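Local coordinates for protein YciF (Escherichia coli, PDB 2GS4) that forms a homodimer of the ferritin-like, rubrerythrin-related class, is linked to stress and probably binds metal, its precise biochemical role being unsettled, at residues I55-Q60 against L140-A145; V97-L102 against I155-K160. One frame throughout, in Å; residues are numbered along the deposited sequence.

Overall arrangement
Helix 130-159 takes part in both contacts, meeting helix 38-63 in contact 1 and helix 95-126 in contact 2. The two sites lie on opposite sides of the chain's centre, their own centres 27 Å apart and their nearest atoms about 12 Å apart. Contact 1 is a surface contact although it sits nearer the middle of the chain: long charged side chains span widely separated backbones. Contact 2, out toward the end of the bundle, is the buried one, with a neutral amide fitted between closely approaching helices. The pair illustrates how charge bridges a wide outer groove while a short polar side chain fills a narrow one.

Contact 1. Residues I55-Q60 against L140-A145; sequences IERIDQ and LEEEKA
E142 OE1 is gripped by two donors, R57 NH2 from within this contact and Q54 NE2, from the residue just ahead of I55 on the same helix 38-63, almost one turn before R57. The bond from R57 NH2 to E142 OE1 is 3.2 Å long and nearly straight, with an angle of 164° at the hydrogen. A second, weak hydrogen bond of the same salt bridge runs from R57 NH1 to E142 OE2 at 3.4 Å, so the guanidinium engages both carboxylate oxygens with its two terminal nitrogens. The pairing is not flat, however: the planes of the two groups are turned 61° apart. OE1 lies close to the guanidinium plane, whereas NH2 reaches OE1 from well above the plane of the carboxylate.

The side chains come from opposite directions across a wide groove, the nearest CA atoms, those of R57 and L140, being 11.5 Å apart. The bend of R57 at its third torsion (chi3 -68°) turns the guanidinium edge toward the carboxylate, which E142 brings over on a chain extended beyond CG. The hydroxyl of T139 accepts a further hydrogen bond from R57 NH2, and this second hold helps to fix the rotation of the guanidinium. Neighbouring opposite charges would be expected to favour the ionised form of both groups.

Beside this bridge, E143 turns to the interior, where its OE1 bonds to both Q54 and H47 and its carboxylate lies close to E50 and E110. Such a cluster of acids with a histidine is consistent with the metal site of rubrerythrin relatives, and the bridge itself is an interhelical clasp on the outside of a ferritin-like four-helix bundle.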
loop_
_atom_site.group_PDB
_atom_site.type_symbol
_atom_site.label_atom_id
_atom_site.label_comp_id
_atom_site.label_asym_id
_atom_site.label_seq_id
_atom_site.Cartn_x
_atom_site.Cartn_y
_atom_site.Cartn_z
ATOM N N ILE A 55 -7.107 10.217 13.849
ATOM C CA ILE A 55 -6.212 11.275 13.430
ATOM C C ILE A 55 -5.852 12.058 14.704
ATOM O O ILE A 55 -4.700 12.443 14.894
ATOM C CB ILE A 55 -6.859 12.187 12.363
ATOM C CG1 ILE A 55 -7.036 11.389 11.064
ATOM C CG2 ILE A 55 -5.979 13.412 12.107
ATOM C CD1 ILE A 55 -7.681 12.151 9.917
ATOM N N GLU A 56 -6.822 12.272 15.590
ATOM C CA GLU A 56 -6.513 12.995 16.828
ATOM C C GLU A 56 -5.461 12.225 17.614
ATOM O O GLU A 56 -4.565 12.817 18.218
ATOM C CB GLU A 56 -7.764 13.178 17.698
ATOM C CG GLU A 56 -8.822 14.072 17.060
ATOM C CD GLU A 56 -8.333 15.485 16.843
ATOM O OE1 GLU A 56 -8.790 16.119 15.874
ATOM O OE2 GLU A 56 -7.506 15.966 17.644
ATOM N N ARG A 57 -5.566 10.901 17.611
ATOM C CA ARG A 57 -4.605 10.087 18.339
ATOM C C ARG A 57 -3.204 10.246 17.736
ATOM O O ARG A 57 -2.209 10.191 18.463
ATOM C CB ARG A 57 -5.045 8.619 18.341
ATOM C CG ARG A 57 -4.355 7.773 19.399
ATOM C CD ARG A 57 -5.040 6.423 19.548
ATOM N NE ARG A 57 -6.375 6.557 20.123
ATOM C CZ ARG A 57 -7.431 5.857 19.720
ATOM N NH1 ARG A 57 -8.613 6.033 20.300
ATOM N NH2 ARG A 57 -7.313 4.999 18.713
ATOM N N ILE A 58 -3.121 10.442 16.420
ATOM C CA ILE A 58 -1.826 10.639 15.776
ATOM C C ILE A 58 -1.219 11.966 16.252
ATOM O O ILE A 58 -0.005 12.071 16.406
ATOM C CB ILE A 58 -1.932 10.639 14.213
ATOM C CG1 ILE A 58 -2.204 9.220 13.693
ATOM C CG2 ILE A 58 -0.634 11.162 13.603
ATOM C CD1 ILE A 58 -2.495 9.160 12.193
ATOM N N ASP A 59 -2.049 12.983 16.469
ATOM C CA ASP A 59 -1.532 14.266 16.949
ATOM C C ASP A 59 -0.917 14.034 18.325
ATOM O O ASP A 59 0.120 14.612 18.664
ATOM C CB ASP A 59 -2.639 15.318 17.076
ATOM C CG ASP A 59 -3.303 15.635 15.755
ATOM O OD1 ASP A 59 -2.615 15.612 14.715
ATOM O OD2 ASP A 59 -4.515 15.931 15.761
ATOM N N GLN A 60 -1.566 13.168 19.099
ATOM C CA GLN A 60 -1.104 12.810 20.435
ATOM C C GLN A 60 0.242 12.092 20.364
ATOM O O GLN A 60 1.126 12.340 21.185
ATOM C CB GLN A 60 -2.113 11.893 21.140
ATOM C CG GLN A 60 -3.373 12.570 21.689
ATOM C CD GLN A 60 -4.244 11.603 22.483
ATOM O OE1 GLN A 60 -4.250 11.614 23.715
ATOM N NE2 GLN A 60 -4.968 10.747 21.775
ATOM N N LEU A 140 -4.698 0.183 16.383
ATOM C CA LEU A 140 -4.578 -1.148 15.808
ATOM C C LEU A 140 -5.785 -1.997 16.191
ATOM O O LEU A 140 -6.427 -2.591 15.335
ATOM C CB LEU A 140 -3.307 -1.841 16.295
ATOM C CG LEU A 140 -3.194 -3.306 15.867
ATOM C CD1 LEU A 140 -3.191 -3.396 14.345
ATOM C CD2 LEU A 140 -1.936 -3.923 16.443
ATOM N N GLU A 141 -6.109 -2.031 17.477
ATOM C CA GLU A 141 -7.237 -2.834 17.939
ATOM C C GLU A 141 -8.588 -2.368 17.394
ATOM O O GLU A 141 -9.464 -3.193 17.130
ATOM C CB GLU A 141 -7.264 -2.880 19.472
ATOM C CG GLU A 141 -5.972 -3.422 20.076
ATOM C CD GLU A 141 -5.572 -4.776 19.505
ATOM O OE1 GLU A 141 -4.356 -5.057 19.453
ATOM O OE2 GLU A 141 -6.469 -5.560 19.120
ATOM N N GLU A 142 -8.770 -1.059 17.226
ATOM C CA GLU A 142 -10.035 -0.556 16.697
ATOM C C GLU A 142 -10.201 -1.005 15.251
ATOM O O GLU A 142 -11.294 -1.378 14.827
ATOM C CB GLU A 142 -10.093 0.975 16.773
ATOM C CG GLU A 142 -10.259 1.526 18.187
ATOM C CD GLU A 142 -10.287 3.042 18.211
ATOM O OE1 GLU A 142 -9.793 3.669 17.247
ATOM O OE2 GLU A 142 -10.793 3.611 19.199
ATOM N N GLU A 143 -9.112 -0.963 14.493
ATOM C CA GLU A 143 -9.153 -1.374 13.096
ATOM C C GLU A 143 -9.436 -2.866 12.993
ATOM O O GLU A 143 -10.128 -3.313 12.074
ATOM C CB GLU A 143 -7.839 -1.027 12.403
ATOM C CG GLU A 143 -7.643 0.475 12.227
ATOM C CD GLU A 143 -8.832 1.138 11.553
ATOM O OE1 GLU A 143 -9.657 1.752 12.262
ATOM O OE2 GLU A 143 -8.950 1.029 10.316
ATOM N N LYS A 144 -8.904 -3.635 13.933
ATOM C CA LYS A 144 -9.162 -5.068 13.939
ATOM C C LYS A 144 -10.648 -5.295 14.229
ATOM O O LYS A 144 -11.294 -6.110 13.572
ATOM C CB LYS A 144 -8.281 -5.773 14.977
ATOM C CG LYS A 144 -6.829 -5.992 14.507
ATOM C CD LYS A 144 -5.985 -6.712 15.565
ATOM C CE LYS A 144 -4.542 -6.895 15.100
ATOM N NZ LYS A 144 -3.686 -7.488 16.172
ATOM N N ALA A 145 -11.202 -4.553 15.186
ATOM C CA ALA A 145 -12.620 -4.707 15.501
ATOM C C ALA A 145 -13.469 -4.239 14.322
ATOM O O ALA A 145 -14.517 -4.821 14.025
ATOM C CB ALA A 145 -12.984 -3.921 16.755
#

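Contact 2. Residues V97-L102 against I155-K160; sequences VRDAAL and INNVNK
One face of the N157 carboxamide is turned to helix 95-126, with D99 CB standing over its oxygen side and the backbone N of A100 over its nitrogen side. D99 CB lies 3.7 Å from N157 OD1, a van der Waals approach. A100 CB sits much nearer the amide plane, off the nitrogen, 3.4 Å from N157 ND2. Although A100 N is equally close to N157 ND2, both are donors and the pair is no bond. The amide finds its polar mate one turn away, in a hydrogen bond from N157 ND2 to the backbone O of E96, while N157 OD1 is buried with no partner in the model.

N157 holds CG anti to its own N (chi1 -177°), which carries the amide out from helix 130-159 into the gap between the helices. That gap is narrow, with the CA atoms of A100 and N157 only 6.7 Å apart, and the small methyl of A100 suits so close an approach. D99 directs its carboxylate onward to the T35 hydroxyl, in the link after helix 6-33.

Putting a leucine at N157 would probably leave the E96 carbonyl without its side-chain donor.

The arrangement joins the start of one helix to the finish of the next at the open end of a helical hairpin, half of the ferritin-like four-helix bundle.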
loop_
_atom_site.group_PDB
_atom_site.type_symbol
_atom_site.label_atom_id
_atom_site.label_comp_id
_atom_site.label_asym_id
_atom_site.label_seq_id
_atom_site.Cartn_x
_atom_site.Cartn_y
_atom_site.Cartn_z
ATOM N N VAL A 97 -24.621 -7.875 -4.868
ATOM C CA VAL A 97 -23.365 -7.933 -5.622
ATOM C C VAL A 97 -22.563 -6.722 -5.194
ATOM O O VAL A 97 -21.408 -6.820 -4.771
ATOM C CB VAL A 97 -23.618 -7.832 -7.139
ATOM C CG1 VAL A 97 -22.336 -8.033 -7.906
ATOM C CG2 VAL A 97 -24.662 -8.852 -7.547
ATOM N N ARG A 98 -23.213 -5.574 -5.310
ATOM C CA ARG A 98 -22.638 -4.298 -4.953
ATOM C C ARG A 98 -22.084 -4.270 -3.535
ATOM O O ARG A 98 -20.953 -3.832 -3.311
ATOM C CB ARG A 98 -23.700 -3.215 -5.110
ATOM C CG ARG A 98 -23.232 -1.852 -4.696
ATOM C CD ARG A 98 -24.236 -0.787 -5.085
ATOM N NE ARG A 98 -23.647 0.540 -4.954
ATOM C CZ ARG A 98 -23.094 1.217 -5.954
ATOM N NH1 ARG A 98 -22.571 2.415 -5.735
ATOM N NH2 ARG A 98 -23.080 0.707 -7.181
ATOM N N ASP A 99 -22.873 -4.746 -2.579
ATOM C CA ASP A 99 -22.460 -4.748 -1.183
ATOM C C ASP A 99 -21.317 -5.723 -0.865
ATOM O O ASP A 99 -20.495 -5.455 0.012
ATOM C CB ASP A 99 -23.677 -5.020 -0.291
ATOM C CG ASP A 99 -24.702 -3.886 -0.344
ATOM O OD1 ASP A 99 -25.876 -4.119 0.016
ATOM O OD2 ASP A 99 -24.334 -2.758 -0.742
ATOM N N ALA A 100 -21.256 -6.842 -1.581
ATOM C CA ALA A 100 -20.193 -7.823 -1.364
ATOM C C ALA A 100 -18.870 -7.170 -1.745
ATOM O O ALA A 100 -17.863 -7.313 -1.052
ATOM C CB ALA A 100 -20.429 -9.062 -2.223
ATOM N N ALA A 101 -18.892 -6.447 -2.856
ATOM C CA ALA A 101 -17.708 -5.757 -3.344
ATOM C C ALA A 101 -17.329 -4.593 -2.429
ATOM O O ALA A 101 -16.156 -4.382 -2.149
ATOM C CB ALA A 101 -17.947 -5.252 -4.761
ATOM N N LEU A 102 -18.317 -3.844 -1.959
ATOM C CA LEU A 102 -18.032 -2.708 -1.079
ATOM C C LEU A 102 -17.393 -3.174 0.225
ATOM O O LEU A 102 -16.401 -2.606 0.683
ATOM C CB LEU A 102 -19.310 -1.905 -0.806
ATOM C CG LEU A 102 -19.810 -1.141 -2.040
ATOM C CD1 LEU A 102 -21.160 -0.486 -1.754
ATOM C CD2 LEU A 102 -18.785 -0.094 -2.437
ATOM N N ILE A 155 -20.721 -11.902 5.878
ATOM C CA ILE A 155 -21.454 -13.136 6.126
ATOM C C ILE A 155 -22.947 -12.855 5.939
ATOM O O ILE A 155 -23.624 -13.572 5.205
ATOM C CB ILE A 155 -21.173 -13.699 7.556
ATOM C CG1 ILE A 155 -19.789 -14.361 7.590
ATOM C CG2 ILE A 155 -22.238 -14.711 7.955
ATOM C CD1 ILE A 155 -19.335 -14.849 8.966
ATOM N N ASN A 156 -23.457 -11.798 6.570
ATOM C CA ASN A 156 -24.877 -11.467 6.435
ATOM C C ASN A 156 -25.282 -11.263 4.970
ATOM O O ASN A 156 -26.335 -11.734 4.553
ATOM C CB ASN A 156 -25.245 -10.192 7.211
ATOM C CG ASN A 156 -24.914 -10.273 8.690
ATOM O OD1 ASN A 156 -24.769 -11.355 9.259
ATOM N ND2 ASN A 156 -24.809 -9.113 9.325
ATOM N N ASN A 157 -24.459 -10.556 4.197
ATOM C CA ASN A 157 -24.777 -10.298 2.789
ATOM C C ASN A 157 -24.790 -11.596 1.992
ATOM O O ASN A 157 -25.561 -11.745 1.042
ATOM C CB ASN A 157 -23.768 -9.310 2.174
ATOM C CG ASN A 157 -24.102 -8.944 0.727
ATOM O OD1 ASN A 157 -25.154 -8.373 0.434
ATOM N ND2 ASN A 157 -23.201 -9.278 -0.184
ATOM N N VAL A 158 -23.933 -12.533 2.379
ATOM C CA VAL A 158 -23.864 -13.817 1.701
ATOM C C VAL A 158 -25.129 -14.629 1.987
ATOM O O VAL A 158 -25.617 -15.352 1.119
ATOM C CB VAL A 158 -22.616 -14.606 2.158
ATOM C CG1 VAL A 158 -22.760 -16.078 1.816
ATOM C CG2 VAL A 158 -21.375 -14.032 1.484
ATOM N N ASN A 159 -25.663 -14.488 3.200
ATOM C CA ASN A 159 -26.864 -15.217 3.621
ATOM C C ASN A 159 -28.182 -14.473 3.422
ATOM O O ASN A 159 -29.255 -14.990 3.733
ATOM C CB ASN A 159 -26.736 -15.626 5.088
ATOM C CG ASN A 159 -25.648 -16.648 5.304
ATOM O OD1 ASN A 159 -25.593 -17.664 4.614
ATOM N ND2 ASN A 159 -24.775 -16.390 6.267
ATOM N N LYS A 160 -28.085 -13.255 2.905
ATOM C CA LYS A 160 -29.239 -12.413 2.637
ATOM C C LYS A 160 -30.275 -13.152 1.779
ATOM O O LYS A 160 -29.952 -13.662 0.704
ATOM C CB LYS A 160 -28.769 -11.153 1.904
ATOM C CG LYS A 160 -29.858 -10.142 1.577
ATOM C CD LYS A 160 -30.096 -9.200 2.747
ATOM C CE LYS A 160 -29.005 -8.148 2.857
ATOM N NZ LYS A 160 -29.299 -6.939 2.028
#